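Local coordinates for SOXX (Paracoccus pantotrophus, PDB 2C1D), which probably transfers electrons through a covalently bound heme c, as a cytochrome subunit of the SoxXA complex that initiates chemotrophic sulfur oxidation, at residues G39-P51 with F55-G67. Residues are numbered along the deposited sequence; the frame is centred on the assembly and turned at random.
Sequences GNCVACHQIGALP and FPGTIAPPLDGAG. With HEC (heme c), chain O.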
ATOM      1  N   GLY B  39      -8.846 -16.170  10.619  1.00 25.92           N
ATOM      2  CA  GLY B  39      -7.879 -15.604  11.558  1.00 25.74           C
ATOM      3  C   GLY B  39      -6.691 -14.972  10.872  1.00 25.47           C
ATOM      4  O   GLY B  39      -6.207 -13.918  11.289  1.00 24.92           O
ATOM      5  N   ASN B  40      -6.218 -15.637   9.812  1.00 25.32           N
ATOM      6  CA  ASN B  40      -5.080 -15.168   9.025  1.00 24.93           C
ATOM      7  C   ASN B  40      -3.879 -14.839   9.919  1.00 24.74           C
ATOM      8  O   ASN B  40      -3.099 -13.933   9.621  1.00 25.01           O
ATOM      9  CB  ASN B  40      -5.503 -13.964   8.175  1.00 24.93           C
ATOM     10  CG  ASN B  40      -4.546 -13.681   7.022  1.00 25.19           C
ATOM     11  OD1 ASN B  40      -3.888 -14.580   6.495  1.00 25.84           O
ATOM     12  ND2 ASN B  40      -4.486 -12.423   6.614  1.00 25.39           N
ATOM     13  N   CYS B  41      -3.758 -15.586  11.018  1.00 24.48           N
ATOM     14  CA  CYS B  41      -2.755 -15.336  12.057  1.00 25.04           C
ATOM     15  C   CYS B  41      -1.331 -15.465  11.501  1.00 24.69           C
ATOM     16  O   CYS B  41      -0.438 -14.730  11.883  1.00 24.33           O
ATOM     17  CB  CYS B  41      -2.918 -16.355  13.170  1.00 25.00           C
ATOM     18  SG  CYS B  41      -4.599 -16.491  13.859  1.00 26.64           S
ATOM     19  N   VAL B  42      -1.160 -16.420  10.599  1.00 25.85           N
ATOM     20  CA  VAL B  42       0.116 -16.702   9.975  1.00 26.62           C
ATOM     21  C   VAL B  42       0.596 -15.622   9.011  1.00 26.72           C
ATOM     22  O   VAL B  42       1.749 -15.685   8.576  1.00 26.74           O
ATOM     23  CB  VAL B  42       0.143 -18.090   9.266  1.00 27.26           C
ATOM     24  CG1 VAL B  42       0.004 -19.230  10.284  1.00 28.77           C
ATOM     25  CG2 VAL B  42      -0.921 -18.201   8.208  1.00 29.44           C
ATOM     26  N   ALA B  43      -0.228 -14.613   8.705  1.00 26.21           N
ATOM     27  CA  ALA B  43       0.254 -13.472   7.927  1.00 26.54           C
ATOM     28  C   ALA B  43       1.282 -12.708   8.734  1.00 26.94           C
ATOM     29  O   ALA B  43       2.215 -12.163   8.170  1.00 26.39           O
ATOM     30  CB  ALA B  43      -0.872 -12.521   7.494  1.00 26.74           C
ATOM     31  N   CYS B  44       1.111 -12.682  10.060  1.00 27.02           N
ATOM     32  CA  CYS B  44       2.013 -11.954  10.952  1.00 26.85           C
ATOM     33  C   CYS B  44       2.900 -12.825  11.849  1.00 27.83           C
ATOM     34  O   CYS B  44       4.014 -12.398  12.173  1.00 27.97           O
ATOM     35  CB  CYS B  44       1.200 -11.005  11.821  1.00 26.75           C
ATOM     36  SG  CYS B  44       0.374  -9.742  10.841  1.00 27.05           S
ATOM     37  N   HIS B  45       2.416 -14.016  12.235  1.00 28.39           N
ATOM     38  CA  HIS B  45       3.100 -14.941  13.159  1.00 29.75           C
ATOM     39  C   HIS B  45       3.507 -16.255  12.522  1.00 29.51           C
ATOM     40  O   HIS B  45       2.722 -16.892  11.821  1.00 28.25           O
ATOM     41  CB  HIS B  45       2.190 -15.375  14.328  1.00 30.83           C
ATOM     42  CG  HIS B  45       1.704 -14.264  15.207  1.00 35.65           C
ATOM     43  ND1 HIS B  45       2.210 -12.992  15.162  1.00 45.98           N
ATOM     44  CD2 HIS B  45       0.742 -14.240  16.154  1.00 43.01           C
ATOM     45  CE1 HIS B  45       1.576 -12.237  16.041  1.00 44.76           C
ATOM     46  NE2 HIS B  45       0.668 -12.964  16.640  1.00 40.30           N
ATOM     47  N   GLN B  46       4.711 -16.710  12.840  1.00 29.71           N
ATOM     48  CA  GLN B  46       5.109 -18.076  12.545  1.00 30.48           C
ATOM     49  C   GLN B  46       4.462 -18.998  13.578  1.00 30.68           C
ATOM     50  O   GLN B  46       4.204 -18.590  14.694  1.00 29.82           O
ATOM     51  CB  GLN B  46       6.630 -18.236  12.649  1.00 31.08           C
ATOM     52  CG  GLN B  46       7.418 -17.761  11.438  1.00 32.49           C
ATOM     53  CD  GLN B  46       8.922 -17.575  11.740  1.00 36.29           C
ATOM     54  OE1 GLN B  46       9.386 -17.902  12.844  1.00 38.53           O
ATOM     55  NE2 GLN B  46       9.677 -17.046  10.761  1.00 33.97           N
ATOM     56  N   ILE B  47       4.186 -20.228  13.178  1.00 31.20           N
ATOM     57  CA  ILE B  47       3.731 -21.267  14.084  1.00 31.86           C
ATOM     58  C   ILE B  47       4.546 -22.513  13.785  1.00 32.10           C
ATOM     59  O   ILE B  47       4.262 -23.261  12.842  1.00 31.54           O
ATOM     60  CB  ILE B  47       2.218 -21.549  13.924  1.00 31.74           C
ATOM     61  CG1 ILE B  47       1.399 -20.255  13.949  1.00 32.60           C
ATOM     62  CG2 ILE B  47       1.757 -22.493  15.029  1.00 33.68           C
ATOM     63  CD1 ILE B  47      -0.084 -20.469  13.754  1.00 32.20           C
ATOM     64  N   GLY B  48       5.608 -22.707  14.555  1.00 32.76           N
ATOM     65  CA  GLY B  48       6.493 -23.850  14.359  1.00 33.58           C
ATOM     66  C   GLY B  48       5.804 -25.199  14.443  1.00 34.16           C
ATOM     67  O   GLY B  48       6.155 -26.127  13.716  1.00 35.04           O
ATOM     68  N   ALA B  49       4.791 -25.296  15.292  1.00 35.05           N
ATOM     69  CA  ALA B  49       3.999 -26.514  15.416  1.00 36.14           C
ATOM     70  C   ALA B  49       3.228 -26.860  14.148  1.00 36.73           C
ATOM     71  O   ALA B  49       2.737 -27.968  14.013  1.00 36.95           O
ATOM     72  CB  ALA B  49       3.042 -26.401  16.585  1.00 36.28           C
ATOM     73  N   LEU B  50       3.089 -25.919  13.219  1.00 37.19           N
ATOM     74  CA  LEU B  50       2.414 -26.210  11.953  1.00 37.67           C
ATOM     75  C   LEU B  50       3.412 -26.019  10.798  1.00 37.57           C
ATOM     76  O   LEU B  50       3.397 -24.972  10.139  1.00 38.49           O
ATOM     77  CB  LEU B  50       1.219 -25.267  11.785  1.00 38.06           C
ATOM     78  CG  LEU B  50      -0.179 -25.520  12.390  1.00 39.88           C
ATOM     79  CD1 LEU B  50      -0.269 -26.678  13.328  1.00 40.86           C
ATOM     80  CD2 LEU B  50      -0.706 -24.259  13.054  1.00 40.87           C
ATOM     81  N   PRO B  51       4.269 -27.009  10.537  1.00 37.31           N
ATOM     82  CA  PRO B  51       5.350 -26.864   9.541  1.00 37.48           C
ATOM     83  C   PRO B  51       4.906 -26.802   8.070  1.00 37.08           C
ATOM     84  O   PRO B  51       5.677 -26.401   7.182  1.00 36.50           O
ATOM     85  CB  PRO B  51       6.220 -28.121   9.781  1.00 37.64           C
ATOM     86  CG  PRO B  51       5.282 -29.125  10.324  1.00 38.02           C
ATOM     87  CD  PRO B  51       4.291 -28.342  11.165  1.00 38.03           C
ATOM     88  N   PHE B  55       4.866 -19.554   3.822  1.00 31.96           N
ATOM     89  CA  PHE B  55       5.020 -18.108   3.926  1.00 31.49           C
ATOM     90  C   PHE B  55       4.486 -17.457   5.203  1.00 30.41           C
ATOM     91  O   PHE B  55       3.791 -16.451   5.148  1.00 29.85           O
ATOM     92  CB  PHE B  55       4.474 -17.433   2.673  1.00 31.58           C
ATOM     93  CG  PHE B  55       5.099 -17.949   1.399  1.00 33.36           C
ATOM     94  CD1 PHE B  55       4.360 -18.696   0.498  1.00 36.08           C
ATOM     95  CD2 PHE B  55       6.425 -17.682   1.110  1.00 35.53           C
ATOM     96  CE1 PHE B  55       4.953 -19.185  -0.678  1.00 37.99           C
ATOM     97  CE2 PHE B  55       7.024 -18.157  -0.060  1.00 37.15           C
ATOM     98  CZ  PHE B  55       6.280 -18.910  -0.951  1.00 37.78           C
ATOM     99  N   PRO B  56       4.879 -17.979   6.361  1.00 30.23           N
ATOM    100  CA  PRO B  56       4.522 -17.338   7.641  1.00 29.42           C
ATOM    101  C   PRO B  56       5.208 -15.990   7.758  1.00 28.74           C
ATOM    102  O   PRO B  56       6.337 -15.845   7.298  1.00 28.04           O
ATOM    103  CB  PRO B  56       5.067 -18.299   8.685  1.00 29.80           C
ATOM    104  CG  PRO B  56       6.186 -19.013   7.966  1.00 30.20           C
ATOM    105  CD  PRO B  56       5.721 -19.177   6.558  1.00 29.82           C
ATOM    106  N   GLY B  57       4.541 -15.016   8.364  1.00 27.50           N
ATOM    107  CA  GLY B  57       5.078 -13.677   8.456  1.00 27.89           C
ATOM    108  C   GLY B  57       6.111 -13.546   9.558  1.00 27.68           C
ATOM    109  O   GLY B  57       6.308 -14.481  10.339  1.00 27.57           O
ATOM    110  N   THR B  58       6.741 -12.380   9.618  1.00 27.87           N
ATOM    111  CA  THR B  58       7.745 -12.056  10.630  1.00 28.86           C
ATOM    112  C   THR B  58       7.422 -10.739  11.286  1.00 29.59           C
ATOM    113  O   THR B  58       8.315 -10.070  11.814  1.00 30.78           O
ATOM    114  CB  THR B  58       9.165 -11.978  10.017  1.00 29.04           C
ATOM    115  OG1 THR B  58       9.170 -11.102   8.875  1.00 28.27           O
ATOM    116  CG2 THR B  58       9.596 -13.327   9.473  1.00 30.09           C
ATOM    117  N   ILE B  59       6.146 -10.365  11.267  1.00 29.27           N
ATOM    118  CA  ILE B  59       5.686  -9.133  11.901  1.00 29.16           C
ATOM    119  C   ILE B  59       5.815  -9.243  13.435  1.00 30.23           C
ATOM    120  O   ILE B  59       6.200  -8.287  14.121  1.00 29.69           O
ATOM    121  CB  ILE B  59       4.217  -8.882  11.520  1.00 29.37           C
ATOM    122  CG1 ILE B  59       4.059  -8.643  10.002  1.00 28.40           C
ATOM    123  CG2 ILE B  59       3.578  -7.743  12.350  1.00 29.30           C
ATOM    124  CD1 ILE B  59       4.769  -7.428   9.441  1.00 29.54           C
ATOM    125  N   ALA B  60       5.455 -10.402  13.962  1.00 30.33           N
ATOM    126  CA  ALA B  60       5.495 -10.608  15.397  1.00 31.21           C
ATOM    127  C   ALA B  60       6.107 -11.950  15.708  1.00 31.55           C
ATOM    128  O   ALA B  60       6.159 -12.817  14.847  1.00 31.50           O
ATOM    129  CB  ALA B  60       4.102 -10.518  15.948  1.00 31.50           C
ATOM    130  N   PRO B  61       6.578 -12.135  16.942  1.00 32.61           N
ATOM    131  CA  PRO B  61       7.188 -13.410  17.344  1.00 32.94           C
ATOM    132  C   PRO B  61       6.283 -14.642  17.127  1.00 33.22           C
ATOM    133  O   PRO B  61       5.040 -14.522  17.096  1.00 33.75           O
ATOM    134  CB  PRO B  61       7.478 -13.197  18.844  1.00 33.31           C
ATOM    135  CG  PRO B  61       7.656 -11.716  18.985  1.00 32.99           C
ATOM    136  CD  PRO B  61       6.587 -11.151  18.040  1.00 32.56           C
ATOM    137  N   PRO B  62       6.888 -15.808  16.953  1.00 32.77           N
ATOM    138  CA  PRO B  62       6.123 -17.038  16.770  1.00 33.22           C
ATOM    139  C   PRO B  62       5.138 -17.282  17.903  1.00 33.24           C
ATOM    140  O   PRO B  62       5.328 -16.776  19.015  1.00 33.17           O
ATOM    141  CB  PRO B  62       7.209 -18.130  16.740  1.00 33.54           C
ATOM    142  CG  PRO B  62       8.419 -17.427  16.284  1.00 33.07           C
ATOM    143  CD  PRO B  62       8.343 -16.063  16.892  1.00 33.26           C
ATOM    144  N   LEU B  63       4.098 -18.042  17.598  1.00 32.50           N
ATOM    145  CA  LEU B  63       3.042 -18.340  18.553  1.00 33.38           C
ATOM    146  C   LEU B  63       3.397 -19.543  19.421  1.00 33.63           C
ATOM    147  O   LEU B  63       2.718 -19.819  20.406  1.00 33.92           O
ATOM    148  CB  LEU B  63       1.721 -18.593  17.814  1.00 33.24           C
ATOM    149  CG  LEU B  63       1.069 -17.320  17.294  1.00 32.46           C
ATOM    150  CD1 LEU B  63      -0.270 -17.651  16.605  1.00 32.95           C
ATOM    151  CD2 LEU B  63       0.893 -16.349  18.455  1.00 34.51           C
ATOM    152  N   ASP B  64       4.454 -20.257  19.068  1.00 34.59           N
ATOM    153  CA  ASP B  64       4.840 -21.411  19.866  1.00 35.09           C
ATOM    154  C   ASP B  64       5.134 -20.918  21.271  1.00 35.00           C
ATOM    155  O   ASP B  64       5.727 -19.846  21.464  1.00 34.26           O
ATOM    156  CB  ASP B  64       6.020 -22.124  19.249  1.00 35.73           C
ATOM    157  CG  ASP B  64       5.795 -22.419  17.793  1.00 36.86           C
ATOM    158  OD1 ASP B  64       6.028 -21.497  16.976  1.00 38.89           O
ATOM    159  OD2 ASP B  64       5.348 -23.520  17.389  1.00 37.16           O
ATOM    160  N   GLY B  65       4.625 -21.661  22.248  1.00 35.88           N
ATOM    161  CA  GLY B  65       4.823 -21.321  23.647  1.00 35.79           C
ATOM    162  C   GLY B  65       3.821 -20.326  24.209  1.00 35.65           C
ATOM    163  O   GLY B  65       3.902 -19.995  25.381  1.00 35.49           O
ATOM    164  N   ALA B  66       2.864 -19.837  23.423  1.00 35.72           N
ATOM    165  CA  ALA B  66       1.895 -18.883  23.991  1.00 36.25           C
ATOM    166  C   ALA B  66       1.011 -19.565  25.054  1.00 36.33           C
ATOM    167  O   ALA B  66       0.478 -18.907  25.931  1.00 36.23           O
ATOM    168  CB  ALA B  66       1.024 -18.203  22.885  1.00 36.56           C
ATOM    169  N   GLY B  67       0.873 -20.882  24.964  1.00 38.17           N
ATOM    170  CA  GLY B  67       0.162 -21.666  25.963  1.00 39.55           C
ATOM    171  C   GLY B  67       0.824 -21.618  27.342  1.00 40.81           C
ATOM    172  O   GLY B  67       0.149 -21.835  28.345  1.00 40.71           O
TER
HETATM  173 FE   HEC O1158      -1.131 -11.635  17.021  1.00 29.40          FE
HETATM  174  CHA HEC O1158       0.635 -10.615  19.756  1.00 32.36           C
HETATM  175  CHB HEC O1158      -2.159 -14.405  18.671  1.00 31.67           C
HETATM  176  CHC HEC O1158      -3.088 -12.452  14.382  1.00 27.20           C
HETATM  177  CHD HEC O1158       0.217  -9.046  15.155  1.00 28.39           C
HETATM  178  NA  HEC O1158      -0.838 -12.361  18.891  1.00 29.99           N
HETATM  179  C1A HEC O1158      -0.030 -11.810  19.841  1.00 31.40           C
HETATM  180  C2A HEC O1158      -0.009 -12.711  20.972  1.00 32.02           C
HETATM  181  C3A HEC O1158      -0.783 -13.775  20.679  1.00 31.84           C
HETATM  182  C4A HEC O1158      -1.324 -13.553  19.350  1.00 30.94           C
HETATM  183  CMA HEC O1158      -1.107 -15.026  21.516  1.00 31.53           C
HETATM  184  CAA HEC O1158       0.776 -12.415  22.251  1.00 35.59           C
HETATM  185  CBA HEC O1158       2.280 -12.471  22.016  1.00 35.74           C
HETATM  186  CGA HEC O1158       2.647 -13.901  22.138  1.00 36.99           C
HETATM  187  O1A HEC O1158       2.534 -14.411  23.274  1.00 39.42           O
HETATM  188  O2A HEC O1158       3.036 -14.536  21.130  1.00 37.19           O
HETATM  189  NB  HEC O1158      -2.346 -13.136  16.598  1.00 26.74           N
HETATM  190  C1B HEC O1158      -2.708 -14.157  17.450  1.00 30.35           C
HETATM  191  C2B HEC O1158      -3.786 -14.921  16.844  1.00 29.99           C
HETATM  192  C3B HEC O1158      -4.038 -14.393  15.643  1.00 26.65           C
HETATM  193  C4B HEC O1158      -3.148 -13.256  15.485  1.00 27.24           C
HETATM  194  CMB HEC O1158      -4.423 -16.170  17.469  1.00 29.38           C
HETATM  195  CAB HEC O1158      -5.122 -14.885  14.639  1.00 27.06           C
HETATM  196  CBB HEC O1158      -6.363 -14.943  15.236  1.00 25.35           C
HETATM  197  NC  HEC O1158      -1.390 -10.892  15.075  1.00 26.42           N
HETATM  198  C1C HEC O1158      -2.262 -11.388  14.172  1.00 27.05           C
HETATM  199  C2C HEC O1158      -2.083 -10.644  12.927  1.00 26.20           C
HETATM  200  C3C HEC O1158      -1.275  -9.603  13.182  1.00 27.27           C
HETATM  201  C4C HEC O1158      -0.741  -9.817  14.524  1.00 27.24           C
HETATM  202  CMC HEC O1158      -3.001 -10.778  11.701  1.00 27.60           C
HETATM  203  CAC HEC O1158      -0.776  -8.468  12.214  1.00 29.35           C
HETATM  204  CBC HEC O1158      -1.661  -7.704  11.559  1.00 30.19           C
HETATM  205  ND  HEC O1158       0.203 -10.048  17.398  1.00 30.08           N
HETATM  206  C1D HEC O1158       0.644  -9.117  16.468  1.00 29.25           C
HETATM  207  C2D HEC O1158       1.606  -8.245  17.103  1.00 32.10           C
HETATM  208  C3D HEC O1158       1.730  -8.749  18.547  1.00 33.34           C
HETATM  209  C4D HEC O1158       0.835  -9.869  18.622  1.00 32.08           C
HETATM  210  CMD HEC O1158       2.372  -7.047  16.476  1.00 32.92           C
HETATM  211  CAD HEC O1158       2.633  -8.218  19.698  1.00 34.24           C
HETATM  212  CBD HEC O1158       1.836  -7.179  20.485  1.00 37.71           C
HETATM  213  CGD HEC O1158       2.555  -5.847  20.563  1.00 40.98           C
HETATM  214  O1D HEC O1158       2.153  -4.884  19.827  1.00 43.13           O
HETATM  215  O2D HEC O1158       3.530  -5.787  21.372  1.00 42.64           O
HETATM  216  O   HOH W   1       6.966 -14.676  13.120  1.00 28.15           O
HETATM  217  O   HOH W   2       8.902 -16.570   7.844  1.00 28.79           O
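The carboxylate of Asp64 straddles two successive backbone N-H groups of the Ile47-Leu50 turn, one oxygen to each: OD1 takes Gly48 N at 2.7 Å through its syn lone pair, while OD2 is met by Ala49 N at 2.8 Å nearly along its C-O bond. CG anti to the carbonyl carbon (chi1 -51°) brings the carboxylate to the type I turn, and chi2 of 83° sets its plane so that each oxygen meets one N-H. An asparagine here would probably leave one of the two N-H groups facing an amide NH2 instead of an acceptor. Beyond this turn the loops run alongside each other past the heme, and backbone N-H and C=O groups pair directly, or through water, where no sheet forms. Leu63 N bonds to Gln46 O, Ala60 N to Cys44 O and Gly57 N to Val42 O, and a water accepts from Gln46 N and donates to Gly57 O and Ala60 O, joining the loops. Outside, Gln46 extends beside Pro62, its OE1 3.6 Å from the proline CG. Inside, Leu63 crosses the His45 side chain at about a right angle, its CG 3.7 Å from His45 CB, and its CD1 meets Ile47 CD1 (4.0 Å). His45 NE2 binds the iron at 2.3 Å, opposite Met91. Cys41 and Cys44 hold the porphyrin by thioethers, completing the CXXCH heme-binding motif of a c-type cytochrome, here backed by the 55-67 loop.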